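Local coordinates for Cyclase/dehydrase (PDB 5Z8O), which is of unknown function but belongs to the START superfamily, whose helix-grip fold suggests that it binds a lipid or another hydrophobic ligand, at residues B[18-23]-B[139-144]; B[22-27]-B[68-73]; B[29-34]-B[134-139]; B[66-69]-B[75-78]. One frame throughout, in Å; residues are numbered along the deposited sequence. Where two conformers were deposited one is given.

Contact 1. Residues B[18-23]-B[139-144]; sequences TSIVSD and GRVEQL
Ile20, on helix 14-22, meets Arg140, Val141 and Leu144 of the C-terminal helix 119-144, and its side chain supplies nearly all that the shorter helix brings to the contact. CB points at the long helix and branches there into two arms. The methyl arm CG2, anti to the backbone N, rests against the aliphatic part of Arg140, 3.8 Å from CG of that residue. The longer arm starts at CG1, which lies 3.7 Å from CD1 of Leu144. It runs on, nearly extended (chi2 171°), to CD1, the tip, which settles between two methyl groups: CD1 of Leu144 at 3.8 Å and CG2 of Val141 at 3.9 Å. Leu144 comes at the isoleucine tip to tip, whereas Val141 crosses it at about a right angle.

Arg140 gives only its chain to this patch. A bend at chi2 (60°) turns the rest of it along its own helix, where NH1 donates to OE1 of Gln143 at 2.7 Å, and CD2 of Leu144 lies over the centre of one guanidinium face. The guanidinium has a second partner, Gln29 OE1, which binds NH2.

The axes of helix segments 18-22 and 139-144 approach to 11.1 Å at an angle of 123°, and no hydrogen bond crosses between the segments. The touching atoms are all carbon, so cohesion is by van der Waals packing, while the charge of Arg140 is carried past the isoleucine. Asp23 OD2, 5.3 Å from Arg140 NH2 and not in contact with it, could add a weak long-range attraction.

Contact 2. Residues B[22-27]-B[68-73]; sequences SDFEAY and VYYPAE
With CG anti to its own carbonyl carbon (chi1 -57°), the ring of Phe24 extends from the turn after helix 14-22 toward the sheet. There it meets Val68 and Tyr70. Although CB of Tyr70 is not directed at the turn, the length of the phenol carries OH back to Phe24. In Val68 it is CG1, anti to the backbone N, that does the touching.

The two partners take neighbouring atoms of the phenyl ring. Val68 CG1 lies 4.0 Å from Phe24 CZ, approaching obliquely as the two side chains slide past each other in opposite directions. Tyr70 OH comes to the ring edge, near its plane, 3.9 Å from Phe24 CE2. This is a van der Waals touch, because the polar need of that hydroxyl is met by the carbonyl of Pro48, with which it forms a hydrogen bond.

Within the turn, the ring is hemmed in by its own neighbours. Ser22 O sits 3.1 Å above one face, offset toward the rim, and Tyr27 CE2 is at the edge, in plane. The ring of Tyr27 in turn has Phe24 CA over its centre. Asp23 is the centre of an inverse gamma turn, and the 3-10 segment 24-26 follows it.

Ile76, Pro48 and Leu51 also touch Phe24, so the ring is lodged among side chains of three adjacent strands. Short helices between the first and second strands, set against a curved antiparallel sheet that wraps a long C-terminal helix, are the hallmark of the Bet v 1-like, helix-grip fold.

Contact 3. Residues B[29-34]-B[134-139]; sequences QWNPEI and AKALEG
In the helix-grip fold a long C-terminal helix packs across the sheet, and here one flank of it is met by Trp30 and Asn31, in the region of the short, weakly bonded helix 27-30. At chi1 54° CG of Trp30 stands between the backbone N and the carbonyl carbon, and the six-membered part of the ring is thereby laid along the backbone of Ala136 and Leu137. Trp30 CE3 lies 3.6 Å from Ala136 O, and Trp30 CZ3 is 3.7 Å from Leu137 N, both approached obliquely to the ring. Side chains follow the same path. CE3 of Trp30 is 4.0 Å from CB of Ala136, while the indole and Leu137 run side by side in the same direction, with CZ3 of Trp30 at 4.0 Å from CB of Leu137.

The CB of Ala136 points at the opposing segment and also touches the backbone, 3.7 Å from Trp30 O, with the end of the Asn31 side chain beside it. The CA atoms of Asn31 and Ala136 are 6.3 Å apart.

No direct hydrogen bond crosses the contact, but one water joins the two backbones: it donates to Ala136 O at 2.6 Å and, over a longer 3.3 Å, to Trp30 O. It thus ties a carbonyl of the long helix to the backbone carbonyl of Trp30.

After Asn31 a type I turn leads to Ile34 and the edge strand 34-42. Trp30 also touches Leu133 and Arg140 of the long helix and Ile20 of helix 14-22, and its ring meets that of Tyr27 with the planes at about 80°.

Contact 4. Residues B[66-69]-B[75-78]; sequences TAVY and QIFT
Gln75 begins strand 75-83, which pairs with strand 60-69 in an antiparallel hairpin; it adds little to the pairing itself, and its side-chain OE1 bonds to Arg92 on the next strand. Ile76 follows. Its CG2, anti to the backbone N, lies beside Val68 CG1 at 4.1 Å, the two side chains pointing the same way.

Phe77 forms the hydrogen-bonded pair with Tyr69. Phe77 N donates to Tyr69 O at 3.0 Å and almost straight, 168° at the hydrogen. In the return bond Tyr69 N reaches Phe77 O at 2.7 Å. That carbonyl oxygen also lies at the edge of the Tyr69 ring, 3.6 Å from Tyr69 CD1. The two aromatic side chains share one face of the sheet and touch at 4.2 Å between Tyr69 CD1 and Phe77 CD2; Phe77 also makes a cation-pi contact with Arg92.

Thr78 pairs with Val68 in the next, non-hydrogen-bonded position, on the face opposite the aromatics. Its CA comes to 3.2 Å from Ala67 O in a CA-H...O contact, and its OG1 makes a weak hydrogen bond with Gln91 O.

Two backbone bonds fix the register here, while the side chains divide the chemistry: Val68, Ile76 and Thr78 on the face that receives Phe24, the first two touching it, and partly exposed aromatic rings on the other.

How the contacts relate
Contacts 2 and 4 lie 6 Å apart between centres, sharing Val68 and Tyr69 on strand 60-69; Ile76 of contact 4 also touches Phe24. Contacts 1 and 3, about 9 Å apart between centres, both use helix 119-144 and are joined by Ile20 with Trp30 and Leu137. Segments 18-23 and 22-27 overlap at Ser22 and Asp23, with a probable hydrogen bond between Val21 O and Tyr27 OH, and 29-34 follows shortly after. The connection between the first and second strands thus meets the sheet at contact 2 and the long helix at contacts 1 and 3. Contact 4, a local hairpin, is nested within contacts 1 and 3, about 19 Å from contact 3 between centres.

Contact 1. Residues B[18-23]-B[139-144]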
# COMPACT_ATOMS: atom_id res chain seq x y z
N THR B 18 -9.10 -22.94 -6.20
CA THR B 18 -9.33 -21.63 -6.79
C THR B 18 -9.93 -20.66 -5.77
O THR B 18 -9.52 -19.50 -5.70
CB THR B 18 -10.25 -21.75 -8.01
OG1 THR B 18 -9.61 -22.49 -9.05
CG2 THR B 18 -10.65 -20.37 -8.52
N SER B 19 -10.85 -21.14 -4.94
CA SER B 19 -11.45 -20.27 -3.94
C SER B 19 -10.45 -19.87 -2.86
O SER B 19 -10.47 -18.73 -2.38
CB SER B 19 -12.68 -20.95 -3.32
OG SER B 19 -12.31 -22.07 -2.52
N ILE B 20 -9.57 -20.79 -2.47
CA ILE B 20 -8.59 -20.47 -1.44
C ILE B 20 -7.57 -19.46 -1.96
O ILE B 20 -7.29 -18.44 -1.31
CB ILE B 20 -7.89 -21.74 -0.94
CG1 ILE B 20 -8.88 -22.70 -0.27
CG2 ILE B 20 -6.77 -21.38 0.02
CD1 ILE B 20 -8.28 -24.06 0.05
N VAL B 21 -7.01 -19.72 -3.14
CA VAL B 21 -6.00 -18.84 -3.71
C VAL B 21 -6.59 -17.48 -4.08
O VAL B 21 -5.90 -16.46 -3.98
CB VAL B 21 -5.33 -19.53 -4.92
CG1 VAL B 21 -4.32 -18.60 -5.58
CG2 VAL B 21 -4.67 -20.82 -4.49
N SER B 22 -7.86 -17.44 -4.50
CA SER B 22 -8.48 -16.19 -4.89
C SER B 22 -8.96 -15.37 -3.70
O SER B 22 -9.18 -14.16 -3.84
CB SER B 22 -9.66 -16.45 -5.83
OG SER B 22 -10.72 -17.08 -5.14
N ASP B 23 -9.15 -15.99 -2.54
CA ASP B 23 -9.63 -15.31 -1.34
C ASP B 23 -8.46 -14.60 -0.69
O ASP B 23 -7.92 -15.01 0.34
CB ASP B 23 -10.28 -16.30 -0.38
CG ASP B 23 -11.09 -15.62 0.70
OD1 ASP B 23 -11.05 -14.37 0.78
OD2 ASP B 23 -11.75 -16.33 1.48
N GLY B 139 -2.23 -27.18 4.70
CA GLY B 139 -2.95 -27.04 5.96
C GLY B 139 -4.31 -26.39 5.78
O GLY B 139 -5.29 -26.82 6.40
N ARG B 140 -4.39 -25.36 4.95
CA ARG B 140 -5.67 -24.70 4.69
C ARG B 140 -6.65 -25.64 4.00
O ARG B 140 -7.85 -25.58 4.26
CB ARG B 140 -5.44 -23.44 3.86
CG ARG B 140 -6.70 -22.64 3.57
CD ARG B 140 -7.35 -22.17 4.86
NE ARG B 140 -8.28 -21.07 4.64
CZ ARG B 140 -8.88 -20.39 5.61
NH1 ARG B 140 -8.64 -20.70 6.88
NH2 ARG B 140 -9.70 -19.39 5.32
N VAL B 141 -6.15 -26.51 3.12
CA VAL B 141 -7.02 -27.48 2.44
C VAL B 141 -7.58 -28.47 3.44
O VAL B 141 -8.79 -28.75 3.46
CB VAL B 141 -6.25 -28.18 1.31
CG1 VAL B 141 -7.02 -29.40 0.81
CG2 VAL B 141 -6.01 -27.21 0.17
N GLU B 142 -6.72 -29.03 4.30
CA GLU B 142 -7.19 -29.96 5.32
C GLU B 142 -8.16 -29.29 6.28
O GLU B 142 -9.14 -29.91 6.72
CB GLU B 142 -5.99 -30.53 6.09
CG GLU B 142 -6.34 -31.24 7.39
CD GLU B 142 -6.90 -32.63 7.18
OE1 GLU B 142 -6.73 -33.19 6.08
OE2 GLU B 142 -7.51 -33.17 8.13
N GLN B 143 -7.93 -28.02 6.59
CA GLN B 143 -8.83 -27.30 7.49
C GLN B 143 -10.20 -27.07 6.85
O GLN B 143 -11.22 -27.12 7.53
CB GLN B 143 -8.18 -25.99 7.92
CG GLN B 143 -9.00 -25.15 8.89
CD GLN B 143 -8.57 -23.69 8.90
OE1 GLN B 143 -8.06 -23.18 7.90
NE2 GLN B 143 -8.77 -23.03 10.03
N LEU B 144 -10.23 -26.82 5.54
CA LEU B 144 -11.47 -26.52 4.84
C LEU B 144 -12.19 -27.74 4.27
O LEU B 144 -13.35 -27.60 3.85
CB LEU B 144 -11.22 -25.51 3.71
CG LEU B 144 -10.79 -24.12 4.18
CD1 LEU B 144 -10.52 -23.22 2.99
CD2 LEU B 144 -11.83 -23.51 5.10

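Contact 2. Residues B[22-27]-B[68-73]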
# COMPACT_ATOMS: atom_id res chain seq x y z
N SER B 22 -7.86 -17.44 -4.50
CA SER B 22 -8.48 -16.19 -4.89
C SER B 22 -8.96 -15.37 -3.70
O SER B 22 -9.18 -14.16 -3.84
CB SER B 22 -9.66 -16.45 -5.83
OG SER B 22 -10.72 -17.08 -5.14
N ASP B 23 -9.15 -15.99 -2.54
CA ASP B 23 -9.63 -15.31 -1.34
C ASP B 23 -8.46 -14.60 -0.69
O ASP B 23 -7.92 -15.01 0.34
CB ASP B 23 -10.28 -16.30 -0.38
CG ASP B 23 -11.09 -15.62 0.70
OD1 ASP B 23 -11.05 -14.37 0.78
OD2 ASP B 23 -11.75 -16.33 1.48
N PHE B 24 -8.05 -13.48 -1.30
CA PHE B 24 -6.83 -12.80 -0.88
C PHE B 24 -6.94 -12.28 0.54
O PHE B 24 -5.97 -12.37 1.31
CB PHE B 24 -6.52 -11.65 -1.84
CG PHE B 24 -6.37 -12.08 -3.27
CD1 PHE B 24 -5.31 -12.88 -3.66
CD2 PHE B 24 -7.30 -11.68 -4.22
CE1 PHE B 24 -5.18 -13.27 -4.97
CE2 PHE B 24 -7.17 -12.08 -5.54
CZ PHE B 24 -6.10 -12.87 -5.91
N GLU B 25 -8.10 -11.74 0.92
CA GLU B 25 -8.23 -11.18 2.26
C GLU B 25 -8.28 -12.25 3.35
O GLU B 25 -8.15 -11.90 4.53
CB GLU B 25 -9.47 -10.29 2.32
CG GLU B 25 -9.32 -9.02 1.48
CD GLU B 25 -10.46 -8.03 1.66
OE1 GLU B 25 -11.58 -8.46 2.02
OE2 GLU B 25 -10.23 -6.82 1.42
N ALA B 26 -8.43 -13.52 2.99
CA ALA B 26 -8.34 -14.61 3.96
C ALA B 26 -6.93 -15.16 4.10
O ALA B 26 -6.71 -16.03 4.95
CB ALA B 26 -9.30 -15.74 3.59
N TYR B 27 -5.97 -14.68 3.30
CA TYR B 27 -4.59 -15.14 3.42
C TYR B 27 -4.03 -15.09 4.84
O TYR B 27 -3.37 -16.07 5.24
CB TYR B 27 -3.67 -14.32 2.49
CG TYR B 27 -3.69 -14.74 1.04
CD1 TYR B 27 -4.57 -15.71 0.58
CD2 TYR B 27 -2.78 -14.20 0.14
CE1 TYR B 27 -4.58 -16.10 -0.75
CE2 TYR B 27 -2.78 -14.58 -1.19
CZ TYR B 27 -3.68 -15.53 -1.63
OH TYR B 27 -3.67 -15.92 -2.95
N VAL B 68 -3.04 -7.55 -9.76
CA VAL B 68 -3.57 -8.89 -9.96
C VAL B 68 -4.11 -8.99 -11.37
O VAL B 68 -4.84 -8.10 -11.82
CB VAL B 68 -4.66 -9.24 -8.93
CG1 VAL B 68 -5.11 -10.69 -9.11
CG2 VAL B 68 -4.16 -9.00 -7.51
N TYR B 69 -3.75 -10.06 -12.07
CA TYR B 69 -4.23 -10.32 -13.41
C TYR B 69 -4.78 -11.73 -13.48
O TYR B 69 -4.46 -12.59 -12.66
CB TYR B 69 -3.11 -10.16 -14.45
CG TYR B 69 -2.43 -8.81 -14.41
CD1 TYR B 69 -1.32 -8.59 -13.60
CD2 TYR B 69 -2.91 -7.76 -15.17
CE1 TYR B 69 -0.70 -7.36 -13.56
CE2 TYR B 69 -2.30 -6.52 -15.13
CZ TYR B 69 -1.20 -6.32 -14.32
OH TYR B 69 -0.59 -5.09 -14.28
N TYR B 70 -5.64 -11.96 -14.47
CA TYR B 70 -6.27 -13.26 -14.69
C TYR B 70 -6.01 -13.60 -16.15
O TYR B 70 -6.91 -13.49 -16.99
CB TYR B 70 -7.75 -13.20 -14.33
CG TYR B 70 -7.96 -12.66 -12.93
CD1 TYR B 70 -7.88 -13.49 -11.82
CD2 TYR B 70 -8.21 -11.31 -12.72
CE1 TYR B 70 -8.05 -12.99 -10.54
CE2 TYR B 70 -8.39 -10.80 -11.44
CZ TYR B 70 -8.31 -11.65 -10.36
OH TYR B 70 -8.48 -11.15 -9.09
N PRO B 71 -4.79 -14.05 -16.47
CA PRO B 71 -4.43 -14.25 -17.88
C PRO B 71 -5.20 -15.37 -18.55
O PRO B 71 -5.42 -15.31 -19.77
CB PRO B 71 -2.92 -14.56 -17.81
CG PRO B 71 -2.69 -15.03 -16.42
CD PRO B 71 -3.66 -14.29 -15.56
N ALA B 72 -5.59 -16.40 -17.81
CA ALA B 72 -6.34 -17.52 -18.35
C ALA B 72 -7.33 -17.97 -17.29
O ALA B 72 -7.24 -17.60 -16.12
CB ALA B 72 -5.41 -18.66 -18.77
N GLU B 73 -8.30 -18.79 -17.72
CA GLU B 73 -9.43 -19.12 -16.85
C GLU B 73 -8.99 -19.84 -15.58
O GLU B 73 -9.68 -19.77 -14.56
CB GLU B 73 -10.44 -19.98 -17.61
CG GLU B 73 -11.62 -19.20 -18.17
CD GLU B 73 -12.87 -20.05 -18.29
OE1 GLU B 73 -13.48 -20.07 -19.38
OE2 GLU B 73 -13.25 -20.69 -17.28

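Contact 3. Residues B[29-34]-B[134-139]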
# COMPACT_ATOMS: atom_id res chain seq x y z
N GLN B 29 -5.30 -15.73 7.62
CA GLN B 29 -5.84 -16.78 8.48
C GLN B 29 -5.02 -18.06 8.43
O GLN B 29 -4.99 -18.81 9.41
CB GLN B 29 -7.29 -17.08 8.10
CG GLN B 29 -8.24 -15.91 8.27
CD GLN B 29 -9.61 -16.19 7.69
OE1 GLN B 29 -10.00 -17.35 7.53
NE2 GLN B 29 -10.35 -15.14 7.38
N TRP B 30 -4.34 -18.33 7.32
CA TRP B 30 -3.62 -19.58 7.14
C TRP B 30 -2.15 -19.38 6.80
O TRP B 30 -1.44 -20.38 6.60
CB TRP B 30 -4.32 -20.47 6.09
CG TRP B 30 -4.58 -19.83 4.75
CD1 TRP B 30 -5.62 -19.02 4.42
CD2 TRP B 30 -3.81 -20.00 3.55
NE1 TRP B 30 -5.54 -18.65 3.10
CE2 TRP B 30 -4.44 -19.24 2.54
CE3 TRP B 30 -2.65 -20.71 3.23
CZ2 TRP B 30 -3.94 -19.17 1.24
CZ3 TRP B 30 -2.16 -20.64 1.94
CH2 TRP B 30 -2.81 -19.88 0.96
N ASN B 31 -1.68 -18.15 6.70
CA ASN B 31 -0.25 -17.84 6.53
C ASN B 31 0.25 -17.10 7.76
O ASN B 31 -0.15 -15.94 7.98
CB ASN B 31 -0.01 -17.03 5.27
CG ASN B 31 -0.34 -17.80 4.01
OD1 ASN B 31 -1.43 -17.68 3.45
ND2 ASN B 31 0.61 -18.61 3.55
N PRO B 32 1.10 -17.70 8.60
CA PRO B 32 1.50 -17.03 9.85
C PRO B 32 2.25 -15.72 9.66
O PRO B 32 2.13 -14.83 10.51
CB PRO B 32 2.38 -18.08 10.54
CG PRO B 32 1.93 -19.39 9.97
CD PRO B 32 1.56 -19.10 8.54
N GLU B 33 3.01 -15.57 8.58
CA GLU B 33 3.82 -14.38 8.35
C GLU B 33 3.08 -13.28 7.61
O GLU B 33 3.63 -12.20 7.43
CB GLU B 33 5.07 -14.77 7.55
CG GLU B 33 5.89 -15.86 8.19
CD GLU B 33 6.56 -16.74 7.15
OE1 GLU B 33 6.86 -16.24 6.05
OE2 GLU B 33 6.75 -17.94 7.43
N ILE B 34 1.83 -13.51 7.24
CA ILE B 34 1.00 -12.51 6.58
C ILE B 34 0.02 -11.97 7.62
O ILE B 34 -0.84 -12.71 8.11
CB ILE B 34 0.27 -13.08 5.36
CG1 ILE B 34 1.27 -13.51 4.29
CG2 ILE B 34 -0.73 -12.06 4.81
CD1 ILE B 34 0.64 -14.09 3.05
N ALA B 134 3.29 -23.83 -0.01
CA ALA B 134 2.71 -25.13 -0.36
C ALA B 134 2.29 -25.88 0.90
O ALA B 134 1.18 -26.43 0.96
CB ALA B 134 3.71 -25.95 -1.17
N LYS B 135 3.15 -25.91 1.91
CA LYS B 135 2.78 -26.52 3.18
C LYS B 135 1.61 -25.78 3.83
O LYS B 135 0.69 -26.40 4.38
CB LYS B 135 3.97 -26.56 4.13
CG LYS B 135 3.69 -27.26 5.45
CD LYS B 135 4.86 -27.13 6.42
CE LYS B 135 5.02 -28.37 7.27
NZ LYS B 135 3.73 -28.79 7.90
N ALA B 136 1.63 -24.45 3.76
CA ALA B 136 0.54 -23.67 4.35
C ALA B 136 -0.77 -23.92 3.61
O ALA B 136 -1.83 -24.04 4.24
CB ALA B 136 0.90 -22.18 4.34
N LEU B 137 -0.72 -24.02 2.28
CA LEU B 137 -1.94 -24.31 1.53
C LEU B 137 -2.46 -25.71 1.85
O LEU B 137 -3.67 -25.91 1.97
CB LEU B 137 -1.69 -24.15 0.03
CG LEU B 137 -2.89 -24.52 -0.85
CD1 LEU B 137 -4.05 -23.60 -0.54
CD2 LEU B 137 -2.52 -24.43 -2.31
N GLU B 138 -1.55 -26.68 1.99
CA GLU B 138 -1.94 -28.02 2.43
C GLU B 138 -2.73 -27.95 3.74
O GLU B 138 -3.77 -28.60 3.88
CB GLU B 138 -0.71 -28.90 2.59
CG GLU B 138 -0.01 -29.23 1.29
CD GLU B 138 1.13 -30.21 1.47
OE1 GLU B 138 1.54 -30.45 2.62
OE2 GLU B 138 1.63 -30.73 0.45
N GLY B 139 -2.23 -27.18 4.70
CA GLY B 139 -2.95 -27.04 5.96
C GLY B 139 -4.31 -26.39 5.78
O GLY B 139 -5.29 -26.82 6.40
O HOH W 1 -2.20 -23.55 6.74

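Contact 4. Residues B[66-69]-B[75-78]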
# COMPACT_ATOMS: atom_id res chain seq x y z
N THR B 66 0.55 -4.89 -4.97
CA THR B 66 0.67 -5.79 -6.11
C THR B 66 -0.56 -5.68 -7.00
O THR B 66 -1.68 -5.56 -6.51
CB THR B 66 0.85 -7.25 -5.66
OG1 THR B 66 -0.43 -7.83 -5.39
CG2 THR B 66 1.71 -7.34 -4.41
N ALA B 67 -0.33 -5.74 -8.31
CA ALA B 67 -1.41 -5.83 -9.27
C ALA B 67 -1.76 -7.29 -9.52
O ALA B 67 -0.89 -8.17 -9.50
CB ALA B 67 -1.03 -5.15 -10.59
N VAL B 68 -3.04 -7.55 -9.76
CA VAL B 68 -3.57 -8.89 -9.96
C VAL B 68 -4.11 -8.99 -11.37
O VAL B 68 -4.84 -8.10 -11.82
CB VAL B 68 -4.66 -9.24 -8.93
CG1 VAL B 68 -5.11 -10.69 -9.11
CG2 VAL B 68 -4.16 -9.00 -7.51
N TYR B 69 -3.75 -10.06 -12.07
CA TYR B 69 -4.23 -10.32 -13.41
C TYR B 69 -4.78 -11.73 -13.48
O TYR B 69 -4.46 -12.59 -12.66
CB TYR B 69 -3.11 -10.16 -14.45
CG TYR B 69 -2.43 -8.81 -14.41
CD1 TYR B 69 -1.32 -8.59 -13.60
CD2 TYR B 69 -2.91 -7.76 -15.17
CE1 TYR B 69 -0.70 -7.36 -13.56
CE2 TYR B 69 -2.30 -6.52 -15.13
CZ TYR B 69 -1.20 -6.32 -14.32
OH TYR B 69 -0.59 -5.09 -14.28
N GLN B 75 -5.83 -19.37 -14.15
CA GLN B 75 -4.58 -18.73 -13.79
C GLN B 75 -4.81 -17.44 -13.02
O GLN B 75 -5.73 -16.68 -13.32
CB GLN B 75 -3.72 -18.42 -15.02
CG GLN B 75 -2.77 -19.52 -15.42
CD GLN B 75 -1.84 -19.09 -16.54
OE1 GLN B 75 -1.31 -17.98 -16.52
NE2 GLN B 75 -1.64 -19.97 -17.51
N ILE B 76 -3.95 -17.21 -12.03
CA ILE B 76 -3.87 -15.94 -11.32
C ILE B 76 -2.41 -15.52 -11.37
O ILE B 76 -1.51 -16.32 -11.05
CB ILE B 76 -4.36 -16.04 -9.87
CG1 ILE B 76 -5.77 -16.64 -9.82
CG2 ILE B 76 -4.34 -14.68 -9.19
CD1 ILE B 76 -6.35 -16.73 -8.42
N PHE B 77 -2.16 -14.27 -11.75
CA PHE B 77 -0.82 -13.74 -11.93
C PHE B 77 -0.72 -12.41 -11.21
O PHE B 77 -1.48 -11.48 -11.52
CB PHE B 77 -0.50 -13.61 -13.43
CG PHE B 77 0.89 -13.16 -13.73
CD1 PHE B 77 1.98 -13.97 -13.47
CD2 PHE B 77 1.12 -11.94 -14.35
CE1 PHE B 77 3.26 -13.57 -13.77
CE2 PHE B 77 2.40 -11.53 -14.67
CZ PHE B 77 3.47 -12.34 -14.37
N THR B 78 0.20 -12.32 -10.26
CA THR B 78 0.40 -11.10 -9.49
C THR B 78 1.75 -10.48 -9.83
O THR B 78 2.74 -11.20 -10.07
CB THR B 78 0.32 -11.37 -7.98
OG1 THR B 78 1.34 -12.31 -7.60
CG2 THR B 78 -1.05 -11.92 -7.61